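Local coordinates for protein enoyl-CoA hydratase/isomerase (Mycobacterium avium, PDB 3P5M) that probably catalyses hydration or double-bond isomerisation of enoyl-coenzyme A thioesters, as a member of the crotonase superfamily, at residues 99-105 with 123-129. Sequence-based numbering, arbitrary orientation.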
loop_
_atom_site.group_PDB
_atom_site.type_symbol
_atom_site.label_atom_id
_atom_site.label_comp_id
_atom_site.label_asym_id
_atom_site.label_seq_id
_atom_site.Cartn_x
_atom_site.Cartn_y
_atom_site.Cartn_z
ATOM N N VAL B 99 -8.835 -7.857 20.545
ATOM C CA VAL B 99 -8.917 -9.156 19.868
ATOM C C VAL B 99 -7.517 -9.756 19.647
ATOM O O VAL B 99 -6.694 -9.221 18.879
ATOM C CB VAL B 99 -9.618 -9.045 18.506
ATOM C CG1 VAL B 99 -9.687 -10.410 17.813
ATOM C CG2 VAL B 99 -11.032 -8.485 18.662
ATOM N N HIS B 100 -7.255 -10.879 20.304
ATOM C CA HIS B 100 -6.033 -11.632 20.009
ATOM C C HIS B 100 -6.522 -12.970 19.444
ATOM O O HIS B 100 -7.657 -13.381 19.690
ATOM C CB HIS B 100 -5.189 -11.812 21.289
ATOM C CG HIS B 100 -5.688 -12.907 22.170
ATOM N ND1 HIS B 100 -6.926 -12.858 22.787
ATOM C CD2 HIS B 100 -5.147 -14.116 22.491
ATOM C CE1 HIS B 100 -7.125 -13.985 23.453
ATOM N NE2 HIS B 100 -6.063 -14.762 23.291
ATOM N N GLY B 101 -5.705 -13.651 18.657
ATOM C CA GLY B 101 -6.126 -14.929 18.098
ATOM C C GLY B 101 -7.409 -14.898 17.280
ATOM O O GLY B 101 -7.788 -13.852 16.697
ATOM N N ALA B 102 -8.097 -16.043 17.266
ATOM C CA ALA B 102 -9.263 -16.246 16.395
ATOM C C ALA B 102 -10.491 -15.458 16.847
ATOM O O ALA B 102 -10.854 -15.491 18.027
ATOM C CB ALA B 102 -9.588 -17.765 16.279
ATOM N N ALA B 103 -11.107 -14.750 15.900
ATOM C CA ALA B 103 -12.487 -14.183 16.033
ATOM C C ALA B 103 -13.256 -14.757 14.857
ATOM O O ALA B 103 -13.145 -14.255 13.768
ATOM C CB ALA B 103 -12.472 -12.657 15.959
ATOM N N VAL B 104 -13.998 -15.839 15.092
ATOM C CA VAL B 104 -14.542 -16.711 14.061
ATOM C C VAL B 104 -16.050 -16.832 14.248
ATOM O O VAL B 104 -16.546 -16.953 15.379
ATOM C CB VAL B 104 -13.922 -18.157 14.187
ATOM C CG1 VAL B 104 -14.501 -19.123 13.158
ATOM C CG2 VAL B 104 -12.392 -18.104 14.090
ATOM N N GLY B 105 -16.768 -16.826 13.128
ATOM C CA GLY B 105 -18.219 -16.955 13.174
ATOM C C GLY B 105 -18.809 -15.809 13.956
ATOM O O GLY B 105 -18.472 -14.653 13.688
ATOM N N SER B 123 -3.792 -11.890 15.194
ATOM C CA SER B 123 -5.265 -12.094 15.275
ATOM C C SER B 123 -5.867 -12.183 13.869
ATOM O O SER B 123 -5.190 -11.849 12.902
ATOM C CB SER B 123 -5.969 -11.083 16.176
ATOM O OG SER B 123 -5.980 -9.769 15.641
ATOM N N TYR B 124 -7.060 -12.774 13.751
ATOM C CA TYR B 124 -7.768 -12.839 12.462
ATOM C C TYR B 124 -9.284 -12.944 12.616
ATOM O O TYR B 124 -9.807 -13.311 13.688
ATOM C CB TYR B 124 -7.261 -14.010 11.606
ATOM C CG TYR B 124 -7.494 -15.370 12.197
ATOM C CD1 TYR B 124 -8.636 -16.107 11.861
ATOM C CD2 TYR B 124 -6.578 -15.938 13.081
ATOM C CE1 TYR B 124 -8.849 -17.378 12.368
ATOM C CE2 TYR B 124 -6.780 -17.233 13.609
ATOM C CZ TYR B 124 -7.908 -17.929 13.238
ATOM O OH TYR B 124 -8.120 -19.171 13.726
ATOM N N PHE B 125 -9.967 -12.656 11.509
ATOM C CA PHE B 125 -11.422 -12.494 11.457
ATOM C C PHE B 125 -11.887 -13.396 10.340
ATOM O O PHE B 125 -11.317 -13.396 9.235
ATOM C CB PHE B 125 -11.749 -11.023 11.195
ATOM C CG PHE B 125 -11.201 -10.095 12.253
ATOM C CD1 PHE B 125 -11.998 -9.686 13.334
ATOM C CD2 PHE B 125 -9.893 -9.684 12.211
ATOM C CE1 PHE B 125 -11.484 -8.866 14.331
ATOM C CE2 PHE B 125 -9.361 -8.875 13.190
ATOM C CZ PHE B 125 -10.158 -8.450 14.259
ATOM N N GLN B 126 -12.894 -14.219 10.618
ATOM C CA GLN B 126 -13.237 -15.237 9.661
ATOM C C GLN B 126 -14.693 -15.668 9.826
ATOM O O GLN B 126 -15.136 -15.951 10.932
ATOM C CB GLN B 126 -12.340 -16.460 9.868
ATOM C CG GLN B 126 -12.573 -17.593 8.841
ATOM C CD GLN B 126 -11.891 -18.922 9.248
ATOM O OE1 GLN B 126 -11.607 -19.137 10.416
ATOM N NE2 GLN B 126 -11.631 -19.798 8.273
ATOM N N LEU B 127 -15.406 -15.721 8.709
ATOM C CA LEU B 127 -16.780 -16.258 8.683
ATOM C C LEU B 127 -16.674 -17.727 8.260
ATOM O O LEU B 127 -16.870 -18.082 7.086
ATOM C CB LEU B 127 -17.660 -15.443 7.732
ATOM C CG LEU B 127 -17.791 -13.942 8.013
ATOM C CD1 LEU B 127 -18.712 -13.242 6.980
ATOM C CD2 LEU B 127 -18.296 -13.683 9.439
ATOM N N ALA B 128 -16.301 -18.579 9.210
ATOM C CA ALA B 128 -16.107 -19.988 8.875
ATOM C C ALA B 128 -17.419 -20.765 8.767
ATOM O O ALA B 128 -17.391 -21.961 8.531
ATOM C CB ALA B 128 -15.157 -20.679 9.860
ATOM N N PHE B 129 -18.561 -20.105 8.901
ATOM C CA PHE B 129 -19.816 -20.843 8.988
ATOM C C PHE B 129 -20.018 -21.769 7.789
ATOM O O PHE B 129 -20.412 -22.923 7.963
ATOM C CB PHE B 129 -21.040 -19.911 9.085
ATOM C CG PHE B 129 -20.871 -18.704 9.983
ATOM C CD1 PHE B 129 -21.493 -18.673 11.241
ATOM C CD2 PHE B 129 -20.155 -17.572 9.552
ATOM C CE1 PHE B 129 -21.379 -17.571 12.059
ATOM C CE2 PHE B 129 -20.051 -16.443 10.364
ATOM C CZ PHE B 129 -20.676 -16.438 11.634
#
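Tyr124 lays its ring over Ala102, the first pair in a short parallel ladder between strands 102-104 and 124-126. Ala102 CA sits over one ring face, 4.0 Å from the centroid of the Tyr124 ring and displaced toward the rim, a CH-pi contact, while Ala102 CB lies 3.5 Å from Tyr124 CZ. Tyr124 CG stands between its own backbone N and carbonyl carbon (chi1 63°), which swings the ring across to the neighbouring strand. On the same face Val104 spreads its two methyls: CG2 touches Tyr124 CE1 at 4.0 Å, and CG1, anti to the backbone N, reaches Ala128 CB at 3.7 Å. Gln126 runs alongside Val104 with its chain extended, and its NE2 is hydrogen-bonded to Ala160 O. The other face carries Ala103 and Phe125, where Phe125 CD1 meets Ala103 CB and, farther along the ring, Phe125 CZ meets Val99 CG1 at 4.1 Å. Four backbone hydrogen bonds join the strands, from Tyr124 N to Gly101 O through to Gly105 N to Gln126 O (2.9 Å). Strand 124-126 is the middle of a three-stranded sheet, flanked by 102-104 and the antiparallel 163-164, and distinct from the six-stranded sheet holding 95-99 and 116-119 in this crotonase fold. Helix 106-113, starting just after Gly105 at its N-cap position, and strand 116-119 link the two parallel strands; Phe125 packs on Cys108 of that helix and Ala168 of helix 165-171, and Tyr124 touches Ala180 of a second subunit.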